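Local coordinates for protein Ac-ASP-7 (PDB 3S6S) that is of unknown molecular function but, as a secreted hookworm protein of the SCP/TAPS (pathogenesis-related) family, probably takes part in host-parasite interactions, at residues E20-D23 / T24-G28; L50-C54 / G55-E59; P67-A70 / D71-R75; K143-D146 / G147-F150. All blocks are in the same frame, centred on the assembly; numbering follows the deposited sequence.

Contact 1 (E20-D23 / T24-G28)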
loop_
_atom_site.group_PDB
_atom_site.type_symbol
_atom_site.label_atom_id
_atom_site.label_comp_id
_atom_site.label_asym_id
_atom_site.label_seq_id
_atom_site.Cartn_x
_atom_site.Cartn_y
_atom_site.Cartn_z
ATOM N N GLU A 20 -6.563 9.094 1.029
ATOM C CA GLU A 20 -6.418 8.870 2.453
ATOM C C GLU A 20 -7.065 7.573 2.883
ATOM O O GLU A 20 -6.520 6.837 3.707
ATOM C CB GLU A 20 -6.986 10.055 3.215
ATOM C CG GLU A 20 -6.206 11.314 2.913
ATOM C CD GLU A 20 -6.275 12.326 4.022
ATOM O OE1 GLU A 20 -7.201 12.220 4.857
ATOM O OE2 GLU A 20 -5.401 13.224 4.050
ATOM N N ALA A 21 -8.219 7.288 2.302
ATOM C CA ALA A 21 -8.934 6.057 2.600
ATOM C C ALA A 21 -8.069 4.843 2.233
ATOM O O ALA A 21 -7.979 3.873 2.990
ATOM C CB ALA A 21 -10.274 6.026 1.846
ATOM N N ILE A 22 -7.419 4.920 1.082
ATOM C CA ILE A 22 -6.579 3.819 0.596
ATOM C C ILE A 22 -5.277 3.686 1.398
ATOM O O ILE A 22 -4.845 2.580 1.771
ATOM C CB ILE A 22 -6.284 3.988 -0.907
ATOM C CG1 ILE A 22 -7.606 3.967 -1.682
ATOM C CG2 ILE A 22 -5.301 2.913 -1.397
ATOM C CD1 ILE A 22 -7.484 4.328 -3.164
ATOM N N ASP A 23 -4.680 4.837 1.687
ATOM C CA ASP A 23 -3.474 4.897 2.489
ATOM C C ASP A 23 -3.725 4.415 3.912
ATOM O O ASP A 23 -2.899 3.701 4.484
ATOM C CB ASP A 23 -2.920 6.314 2.497
ATOM C CG ASP A 23 -1.754 6.463 3.430
ATOM O OD1 ASP A 23 -1.974 6.798 4.618
ATOM O OD2 ASP A 23 -0.619 6.224 2.975
ATOM N N THR A 24 -4.871 4.782 4.474
ATOM C CA THR A 24 -5.194 4.359 5.834
ATOM C C THR A 24 -5.489 2.862 5.893
ATOM O O THR A 24 -5.055 2.164 6.816
ATOM C CB THR A 24 -6.369 5.162 6.434
ATOM O OG1 THR A 24 -5.977 6.539 6.601
ATOM C CG2 THR A 24 -6.746 4.598 7.783
ATOM N N PHE A 25 -6.201 2.366 4.887
ATOM C CA PHE A 25 -6.438 0.940 4.773
ATOM C C PHE A 25 -5.122 0.172 4.723
ATOM O O PHE A 25 -4.935 -0.812 5.430
ATOM C CB PHE A 25 -7.260 0.633 3.524
ATOM C CG PHE A 25 -7.377 -0.834 3.225
ATOM C CD1 PHE A 25 -6.392 -1.485 2.489
ATOM C CD2 PHE A 25 -8.480 -1.561 3.668
ATOM C CE1 PHE A 25 -6.495 -2.838 2.205
ATOM C CE2 PHE A 25 -8.593 -2.914 3.407
ATOM C CZ PHE A 25 -7.601 -3.558 2.662
ATOM N N HIS A 26 -4.205 0.615 3.873
ATOM C CA HIS A 26 -2.899 -0.037 3.789
ATOM C C HIS A 26 -2.117 0.044 5.086
ATOM O O HIS A 26 -1.733 -0.981 5.648
ATOM C CB HIS A 26 -2.056 0.568 2.663
ATOM C CG HIS A 26 -2.384 0.020 1.312
ATOM N ND1 HIS A 26 -3.485 0.429 0.591
ATOM C CD2 HIS A 26 -1.758 -0.909 0.551
ATOM C CE1 HIS A 26 -3.509 -0.209 -0.566
ATOM N NE2 HIS A 26 -2.479 -1.035 -0.609
ATOM N N ASN A 27 -1.860 1.260 5.565
ATOM C CA ASN A 27 -0.934 1.392 6.690
ATOM C C ASN A 27 -1.537 1.013 8.030
ATOM O O ASN A 27 -0.836 0.501 8.921
ATOM C CB ASN A 27 -0.249 2.762 6.702
ATOM C CG ASN A 27 0.836 2.862 5.637
ATOM O OD1 ASN A 27 1.741 2.009 5.570
ATOM N ND2 ASN A 27 0.723 3.866 4.767
ATOM N N GLY A 28 -2.845 1.226 8.155
ATOM C CA GLY A 28 -3.582 0.706 9.293
ATOM C C GLY A 28 -3.414 -0.797 9.449
ATOM O O GLY A 28 -3.151 -1.295 10.546
HETATM O O HOH W 1 -4.424 8.220 5.095
#
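Thr24 sits one helical turn after Glu20, and its N-H closes the turn on Glu20 O at 2.7 Å. The hydroxyl, anti to the carbonyl carbon (chi1 -66°), turns back along the helix, where a water donates to Thr24 OG1 and to Asp23 OD1, tying the two side chains together. Phe25 N continues the ladder to Ala21 O, while the ring leads toward Leu96 of helix 88-99. His26 donates to Ile22 O twice, through its backbone N at 2.9 Å and its ring ND1 at 2.8 Å, from opposite faces of the carbonyl plane. The ND1 bond is an i to i+4 side-chain-to-backbone bond added to the normal one of helix 16-34, which packs on the mixed sheet of the SCP/TAPS alpha-beta-alpha sandwich. Ile22 O lies in the plane of the imidazole, and Ile22 CG2 runs beside the ring, 3.7 Å from both ND1 and CE1; NE2 is taken by Tyr140 OH, so both ring nitrogens are held and ring rotation is fixed. Asn27 N bonds to Asp23 O nearly straight (172°). Its ND2 makes a weak bond to Asp23 OD2, 3.3 Å, with amide and carboxylate planes 64° apart, while OD1 turns to Leu50 N.

Contact 2 (L50-C54 / G55-E59)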
loop_
_atom_site.group_PDB
_atom_site.type_symbol
_atom_site.label_atom_id
_atom_site.label_comp_id
_atom_site.label_asym_id
_atom_site.label_seq_id
_atom_site.Cartn_x
_atom_site.Cartn_y
_atom_site.Cartn_z
ATOM N N LEU A 50 4.069 2.260 4.225
ATOM C CA LEU A 50 4.230 2.612 2.835
ATOM C C LEU A 50 4.174 4.127 2.693
ATOM O O LEU A 50 3.206 4.780 3.094
ATOM C CB LEU A 50 3.150 1.965 1.977
ATOM C CG LEU A 50 3.023 0.444 1.988
ATOM C CD1 LEU A 50 1.819 0.043 1.166
ATOM C CD2 LEU A 50 4.283 -0.214 1.441
ATOM N N VAL A 51 5.221 4.692 2.117
ATOM C CA VAL A 51 5.174 6.084 1.744
ATOM C C VAL A 51 4.268 6.250 0.530
ATOM O O VAL A 51 4.450 5.571 -0.470
ATOM C CB VAL A 51 6.575 6.601 1.417
ATOM C CG1 VAL A 51 6.486 7.939 0.717
ATOM C CG2 VAL A 51 7.405 6.673 2.691
ATOM N N TYR A 52 3.282 7.141 0.634
ATOM C CA TYR A 52 2.454 7.493 -0.511
ATOM C C TYR A 52 3.234 8.360 -1.493
ATOM O O TYR A 52 3.719 9.435 -1.144
ATOM C CB TYR A 52 1.135 8.184 -0.116
ATOM C CG TYR A 52 0.168 8.125 -1.281
ATOM C CD1 TYR A 52 -0.766 7.101 -1.374
ATOM C CD2 TYR A 52 0.257 9.037 -2.328
ATOM C CE1 TYR A 52 -1.613 7.007 -2.457
ATOM C CE2 TYR A 52 -0.589 8.959 -3.420
ATOM C CZ TYR A 52 -1.521 7.941 -3.482
ATOM O OH TYR A 52 -2.361 7.850 -4.569
ATOM N N ASP A 53 3.342 7.879 -2.725
ATOM C CA ASP A 53 4.265 8.445 -3.699
ATOM C C ASP A 53 3.517 8.814 -4.976
ATOM O O ASP A 53 3.070 7.929 -5.718
ATOM C CB ASP A 53 5.370 7.426 -3.995
ATOM C CG ASP A 53 6.386 7.910 -5.035
ATOM O OD1 ASP A 53 6.037 8.647 -5.987
ATOM O OD2 ASP A 53 7.564 7.515 -4.903
ATOM N N CYS A 54 3.408 10.121 -5.227
ATOM C CA CYS A 54 2.670 10.656 -6.369
ATOM C C CYS A 54 3.213 10.158 -7.692
ATOM O O CYS A 54 2.455 9.998 -8.647
ATOM C CB CYS A 54 2.680 12.184 -6.371
ATOM S SG CYS A 54 2.074 12.956 -4.853
ATOM N N GLY A 55 4.522 9.936 -7.746
ATOM C CA GLY A 55 5.152 9.337 -8.908
ATOM C C GLY A 55 4.584 7.961 -9.185
ATOM O O GLY A 55 4.227 7.649 -10.322
ATOM N N LEU A 56 4.477 7.137 -8.146
ATOM C CA LEU A 56 3.869 5.823 -8.308
ATOM C C LEU A 56 2.357 5.903 -8.539
ATOM O O LEU A 56 1.786 5.013 -9.159
ATOM C CB LEU A 56 4.173 4.903 -7.127
ATOM C CG LEU A 56 5.638 4.535 -6.934
ATOM C CD1 LEU A 56 5.794 3.630 -5.726
ATOM C CD2 LEU A 56 6.191 3.879 -8.203
ATOM N N GLU A 57 1.704 6.958 -8.051
ATOM C CA GLU A 57 0.302 7.127 -8.402
ATOM C C GLU A 57 0.158 7.377 -9.908
ATOM O O GLU A 57 -0.735 6.840 -10.551
ATOM C CB GLU A 57 -0.383 8.235 -7.612
ATOM C CG GLU A 57 -1.610 8.750 -8.355
ATOM C CD GLU A 57 -2.522 9.645 -7.525
ATOM O OE1 GLU A 57 -2.374 9.697 -6.281
ATOM O OE2 GLU A 57 -3.398 10.285 -8.141
ATOM N N GLU A 58 1.061 8.171 -10.465
ATOM C CA GLU A 58 1.105 8.392 -11.889
ATOM C C GLU A 58 1.424 7.090 -12.665
ATOM O O GLU A 58 0.908 6.868 -13.767
ATOM C CB GLU A 58 2.107 9.506 -12.207
ATOM C CG GLU A 58 2.346 9.795 -13.694
ATOM C CD GLU A 58 1.066 9.950 -14.536
ATOM O OE1 GLU A 58 1.139 9.684 -15.765
ATOM O OE2 GLU A 58 0.006 10.335 -13.987
ATOM N N GLU A 59 2.260 6.226 -12.096
ATOM C CA GLU A 59 2.489 4.940 -12.745
ATOM C C GLU A 59 1.207 4.108 -12.688
ATOM O O GLU A 59 0.846 3.439 -13.649
ATOM C CB GLU A 59 3.673 4.176 -12.131
ATOM C CG GLU A 59 5.015 4.939 -12.111
ATOM C CD GLU A 59 6.188 4.026 -11.757
ATOM O OE1 GLU A 59 7.345 4.503 -11.766
ATOM O OE2 GLU A 59 5.948 2.823 -11.487
#
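Tyr52 OH donates to Glu57 OE1 at 2.5 Å, a short bond reaching from strand 51-53 to the first turn of the helix that follows. The carboxylate oxygen lies in the plane of the phenol ring, at its edge, but the hydroxyl meets the carboxylate from above that group's plane; the two flat groups stand almost perpendicular, 88° apart. Glu57 gets there by an extended side chain, with CG anti to the backbone N (chi1 157°). Its other oxygen, OE2, accepts from the backbone N atoms of Met13 and Val14, so both oxygens of this buried carboxylate are bonded. Cys119 N, hydrogen-bonded to Tyr52 OH, positions the phenol oxygen in turn.

Between these residues Asp53 is the N-cap. Its OD1 accepts from Leu56 N at 3.1 Å, the N-H coming in from above the carboxylate plane, and from Gly55 N at 2.7 Å in a weak, poorly angled bond. Asp53 O takes Glu57 N at 2.9 Å and opens the helical ladder. Leu56 CG packs 3.9 Å from Asp53 CG. The negative charge beside the helix start would be expected to suit the helix dipole, and a salt bridge from Asp53 OD2 to Arg116 NH1 holds the group by its second oxygen.

Farther out, the disulfide from Cys54 to Cys12 pins the junction. Strand 51-53 runs between strands 6-7 and 116-123 of the mixed sheet, Tyr52 stands edge-to-face with Phe117, and the axis of residues 55-59 makes 58° with that of strand 51-53.

Contact 3 (P67-A70 / D71-R75)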
loop_
_atom_site.group_PDB
_atom_site.type_symbol
_atom_site.label_atom_id
_atom_site.label_comp_id
_atom_site.label_asym_id
_atom_site.label_seq_id
_atom_site.Cartn_x
_atom_site.Cartn_y
_atom_site.Cartn_z
ATOM N N PRO A 67 -2.472 -1.678 -19.429
ATOM C CA PRO A 67 -2.208 -2.847 -18.592
ATOM C C PRO A 67 -0.881 -3.508 -18.933
ATOM O O PRO A 67 -0.614 -3.828 -20.099
ATOM C CB PRO A 67 -3.387 -3.766 -18.928
ATOM C CG PRO A 67 -4.515 -2.787 -19.173
ATOM C CD PRO A 67 -3.866 -1.639 -19.906
ATOM N N GLY A 68 -0.054 -3.709 -17.918
ATOM C CA GLY A 68 1.261 -4.278 -18.114
ATOM C C GLY A 68 2.359 -3.254 -17.892
ATOM O O GLY A 68 3.521 -3.624 -17.676
ATOM N N TYR A 69 1.988 -1.972 -17.941
ATOM C CA TYR A 69 2.945 -0.873 -17.762
ATOM C C TYR A 69 3.793 -1.038 -16.506
ATOM O O TYR A 69 5.016 -0.922 -16.558
ATOM C CB TYR A 69 2.248 0.506 -17.742
ATOM C CG TYR A 69 3.201 1.632 -17.407
ATOM C CD1 TYR A 69 3.849 2.351 -18.414
ATOM C CD2 TYR A 69 3.480 1.955 -16.082
ATOM C CE1 TYR A 69 4.754 3.368 -18.108
ATOM C CE2 TYR A 69 4.379 2.962 -15.761
ATOM C CZ TYR A 69 5.014 3.668 -16.777
ATOM O OH TYR A 69 5.901 4.679 -16.449
ATOM N N ALA A 70 3.153 -1.325 -15.379
ATOM C CA ALA A 70 3.869 -1.359 -14.097
ATOM C C ALA A 70 4.847 -2.535 -13.990
ATOM O O ALA A 70 5.971 -2.392 -13.513
ATOM C CB ALA A 70 2.881 -1.360 -12.925
ATOM N N ASP A 71 4.405 -3.699 -14.437
ATOM C CA ASP A 71 5.279 -4.859 -14.474
ATOM C C ASP A 71 6.575 -4.573 -15.244
ATOM O O ASP A 71 7.637 -5.030 -14.855
ATOM C CB ASP A 71 4.562 -6.076 -15.062
ATOM C CG ASP A 71 5.413 -7.327 -14.986
ATOM O OD1 ASP A 71 5.834 -7.667 -13.857
ATOM O OD2 ASP A 71 5.689 -7.946 -16.046
ATOM N N LEU A 72 6.483 -3.798 -16.319
ATOM C CA LEU A 72 7.672 -3.407 -17.076
ATOM C C LEU A 72 8.666 -2.610 -16.251
ATOM O O LEU A 72 9.869 -2.641 -16.514
ATOM C CB LEU A 72 7.294 -2.570 -18.298
ATOM C CG LEU A 72 6.648 -3.329 -19.442
ATOM C CD1 LEU A 72 6.733 -2.471 -20.667
ATOM C CD2 LEU A 72 7.367 -4.652 -19.650
ATOM N N HIS A 73 8.152 -1.864 -15.279
ATOM C CA HIS A 73 9.009 -1.098 -14.392
ATOM C C HIS A 73 9.276 -1.865 -13.095
ATOM O O HIS A 73 9.783 -1.305 -12.124
ATOM C CB HIS A 73 8.403 0.290 -14.145
ATOM C CG HIS A 73 8.245 1.100 -15.398
ATOM N ND1 HIS A 73 9.191 2.006 -15.828
ATOM C CD2 HIS A 73 7.267 1.110 -16.335
ATOM C CE1 HIS A 73 8.790 2.558 -16.960
ATOM N NE2 HIS A 73 7.626 2.030 -17.289
ATOM N N HIS A 74 8.930 -3.153 -13.095
ATOM C CA HIS A 74 9.272 -4.054 -11.995
ATOM C C HIS A 74 8.611 -3.670 -10.688
ATOM O O HIS A 74 9.228 -3.742 -9.618
ATOM C CB HIS A 74 10.788 -4.140 -11.830
ATOM C CG HIS A 74 11.479 -4.699 -13.036
ATOM N ND1 HIS A 74 12.151 -3.907 -13.942
ATOM C CD2 HIS A 74 11.554 -5.968 -13.507
ATOM C CE1 HIS A 74 12.626 -4.667 -14.913
ATOM N NE2 HIS A 74 12.278 -5.919 -14.672
ATOM N N ARG A 75 7.344 -3.286 -10.793
ATOM C CA ARG A 75 6.546 -2.887 -9.646
ATOM C C ARG A 75 5.605 -3.994 -9.210
ATOM O O ARG A 75 5.318 -4.912 -9.968
ATOM C CB ARG A 75 5.695 -1.662 -10.000
ATOM C CG ARG A 75 6.459 -0.534 -10.631
ATOM C CD ARG A 75 7.499 -0.010 -9.676
ATOM N NE ARG A 75 7.905 1.339 -10.046
ATOM C CZ ARG A 75 9.016 1.924 -9.609
ATOM N NH1 ARG A 75 9.843 1.270 -8.798
ATOM N NH2 ARG A 75 9.303 3.162 -9.981
#
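A Schellman motif closes the short, weakly bonded helix 69-72, with His74 at positive phi as its C-prime residue. The signature is a pair of backbone bonds: Arg75 N reaches back to Ala70 O at 3.2 Å, and His74 N bonds to Asp71 O at 2.9 Å. Ala70 O also accepts from His73 N at 2.9 Å, and the two donors come at it from opposite faces of the carbonyl plane. At the start of the helix Leu72 N joins Gly68 O at 3.3 Å, approaching nearly in line with the carbonyl.

Tyr69 and His73 meet four residues apart. Tyr69 CG is anti to the backbone N (chi1 174°) and His73 CG anti to the carbonyl carbon (chi1 -61°), which brings the rings together. They lie obliquely, centroids 4.3 Å apart and planes at 34°, with the NE2-CD2 side of the imidazole over one face of the phenol; NE2 comes to 3.1 Å from Tyr69 CZ. His73 CD2 also points its ring edge at Tyr69 O, 3.0 Å away. Tyr69 touches helix 54-65 as well. Arg75 CB rests against Ala70 CB, and both side chains touch Val139 of strand 133-140.

The carboxylate of Glu63 accepts from Gly68 N and Ala70 N, a negative charge that probably suits the dipole at the helix start. The C-terminal end of the helix is closed by backbone bonds, while the histidine lying obliquely over the tyrosine adds aromatic contact to a turn that has few helical bonds of its own.

Contact 4 (K143-D146 / G147-F150)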
loop_
_atom_site.group_PDB
_atom_site.type_symbol
_atom_site.label_atom_id
_atom_site.label_comp_id
_atom_site.label_asym_id
_atom_site.label_seq_id
_atom_site.Cartn_x
_atom_site.Cartn_y
_atom_site.Cartn_z
ATOM N N LYS A 143 7.540 -5.921 -4.943
ATOM C CA LYS A 143 6.630 -7.031 -5.118
ATOM C C LYS A 143 7.195 -8.254 -4.428
ATOM O O LYS A 143 8.344 -8.594 -4.646
ATOM C CB LYS A 143 6.518 -7.318 -6.609
ATOM C CG LYS A 143 5.778 -8.574 -6.942
ATOM C CD LYS A 143 5.661 -8.672 -8.428
ATOM C CE LYS A 143 4.684 -9.756 -8.850
ATOM N NZ LYS A 143 4.747 -9.941 -10.337
ATOM N N PRO A 144 6.397 -8.928 -3.584
ATOM C CA PRO A 144 6.952 -10.122 -2.940
ATOM C C PRO A 144 7.055 -11.251 -3.965
ATOM O O PRO A 144 6.459 -11.141 -5.034
ATOM C CB PRO A 144 5.893 -10.464 -1.905
ATOM C CG PRO A 144 4.611 -10.001 -2.536
ATOM C CD PRO A 144 4.968 -8.742 -3.276
ATOM N N LYS A 145 7.807 -12.307 -3.666
ATOM C CA LYS A 145 7.754 -13.495 -4.516
ATOM C C LYS A 145 7.006 -14.622 -3.837
ATOM O O LYS A 145 6.828 -14.630 -2.625
ATOM C CB LYS A 145 9.128 -13.970 -5.026
ATOM C CG LYS A 145 10.352 -13.292 -4.446
ATOM C CD LYS A 145 11.524 -13.401 -5.426
ATOM C CE LYS A 145 11.567 -14.798 -6.067
ATOM N NZ LYS A 145 12.458 -14.874 -7.260
ATOM N N ASP A 146 6.545 -15.571 -4.636
ATOM C CA ASP A 146 5.751 -16.656 -4.103
ATOM C C ASP A 146 6.575 -17.471 -3.126
ATOM O O ASP A 146 7.755 -17.743 -3.363
ATOM C CB ASP A 146 5.178 -17.495 -5.236
ATOM C CG ASP A 146 4.152 -16.720 -6.047
ATOM O OD1 ASP A 146 4.565 -15.967 -6.959
ATOM O OD2 ASP A 146 2.941 -16.826 -5.740
ATOM N N GLY A 147 5.954 -17.810 -2.005
ATOM C CA GLY A 147 6.628 -18.523 -0.949
ATOM C C GLY A 147 7.555 -17.683 -0.086
ATOM O O GLY A 147 7.960 -18.136 0.972
ATOM N N GLU A 148 7.903 -16.477 -0.529
ATOM C CA GLU A 148 8.744 -15.597 0.282
ATOM C C GLU A 148 8.156 -15.436 1.683
ATOM O O GLU A 148 6.966 -15.174 1.837
ATOM C CB GLU A 148 8.935 -14.227 -0.379
ATOM C CG GLU A 148 9.787 -13.278 0.452
ATOM C CD GLU A 148 10.139 -11.988 -0.260
ATOM O OE1 GLU A 148 9.778 -11.825 -1.445
ATOM O OE2 GLU A 148 10.795 -11.127 0.363
ATOM N N SER A 149 8.991 -15.615 2.701
ATOM C CA SER A 149 8.540 -15.449 4.085
ATOM C C SER A 149 8.430 -13.960 4.450
ATOM O O SER A 149 9.271 -13.152 4.054
ATOM C CB SER A 149 9.486 -16.161 5.061
ATOM O OG SER A 149 8.988 -16.062 6.395
ATOM N N PHE A 150 7.387 -13.612 5.200
ATOM C CA PHE A 150 7.139 -12.223 5.582
ATOM C C PHE A 150 7.482 -11.958 7.048
ATOM O O PHE A 150 7.553 -10.806 7.465
ATOM C CB PHE A 150 5.671 -11.829 5.340
ATOM C CG PHE A 150 5.312 -11.638 3.895
ATOM C CD1 PHE A 150 6.230 -11.901 2.885
ATOM C CD2 PHE A 150 4.046 -11.183 3.542
ATOM C CE1 PHE A 150 5.890 -11.717 1.555
ATOM C CE2 PHE A 150 3.699 -10.996 2.203
ATOM C CZ PHE A 150 4.624 -11.258 1.211
HETATM O O HOH W 2 10.925 -10.175 -3.163
#
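Glu148 OE1 accepts the backbone N-H of Lys145 at 3.0 Å, a nearly straight bond (166°) that meets the oxygen almost end-on to its C-O bond. It pairs with a second bond, Glu148 N to Lys145 O, also 3.0 Å, which closes a type II beta turn from Lys145 to Glu148. Backbone and side chain of one glutamate thus hold both the backbone N-H and the backbone C=O of Lys145. The side chain is extended, CG anti to the backbone N (chi1 179°), and runs back along the turn to set its carboxylate beside Lys145 N; the Lys145 side chain crosses it at about a right angle, its CG 3.4 Å from Glu148 OE1.

The close-packed apolar part lies at the base of the turn, between the residues flanking it, where Pro144 CB comes to the edge of the Phe150 ring, 3.5 Å from CZ and near the ring plane. The outer side is much looser. Asp146 and Gly147 form the exposed corner, Gly147 taking the positive phi of the third turn position, and the aliphatic chain of Lys145 leads its amino group away. A water donates to Glu148 OE1 at 2.6 Å and, weakly, to Lys143 O, linking the carboxylate to the chain before the turn.

The turn belongs to the long loop after strand 133-140 and lies against helix 103-110. Arg107 NH2 bonds to Lys145 O and its side chain touches both Pro144 and Phe150, while Tyr111, just past that helix, gives its hydroxyl to Glu148 OE2 and lays its ring obliquely beside that of Phe150.

Contacts 1, 2 and 3 form a chain of touching neighbours. Contact 1 meets contact 2 where His26 CD2 packs 3.8 Å from Leu50 CD1, next to the link from Asn27 to the same leucine; their centres are 13 Å apart. Contact 2 passes on to contact 3 through the salt bridge of Glu59 OE2 with Arg75 NE, 2.8 Å, with Leu56 packed against the same arginine. Contact 4 joins the set loosely, through a single packing touch with contact 3, Arg75 O to Lys143 CD at 4.1 Å, centres 18 Å apart; its nearest atoms are about 11 Å from contact 1 and about 9 Å from contact 2. All four follow in series along the chain.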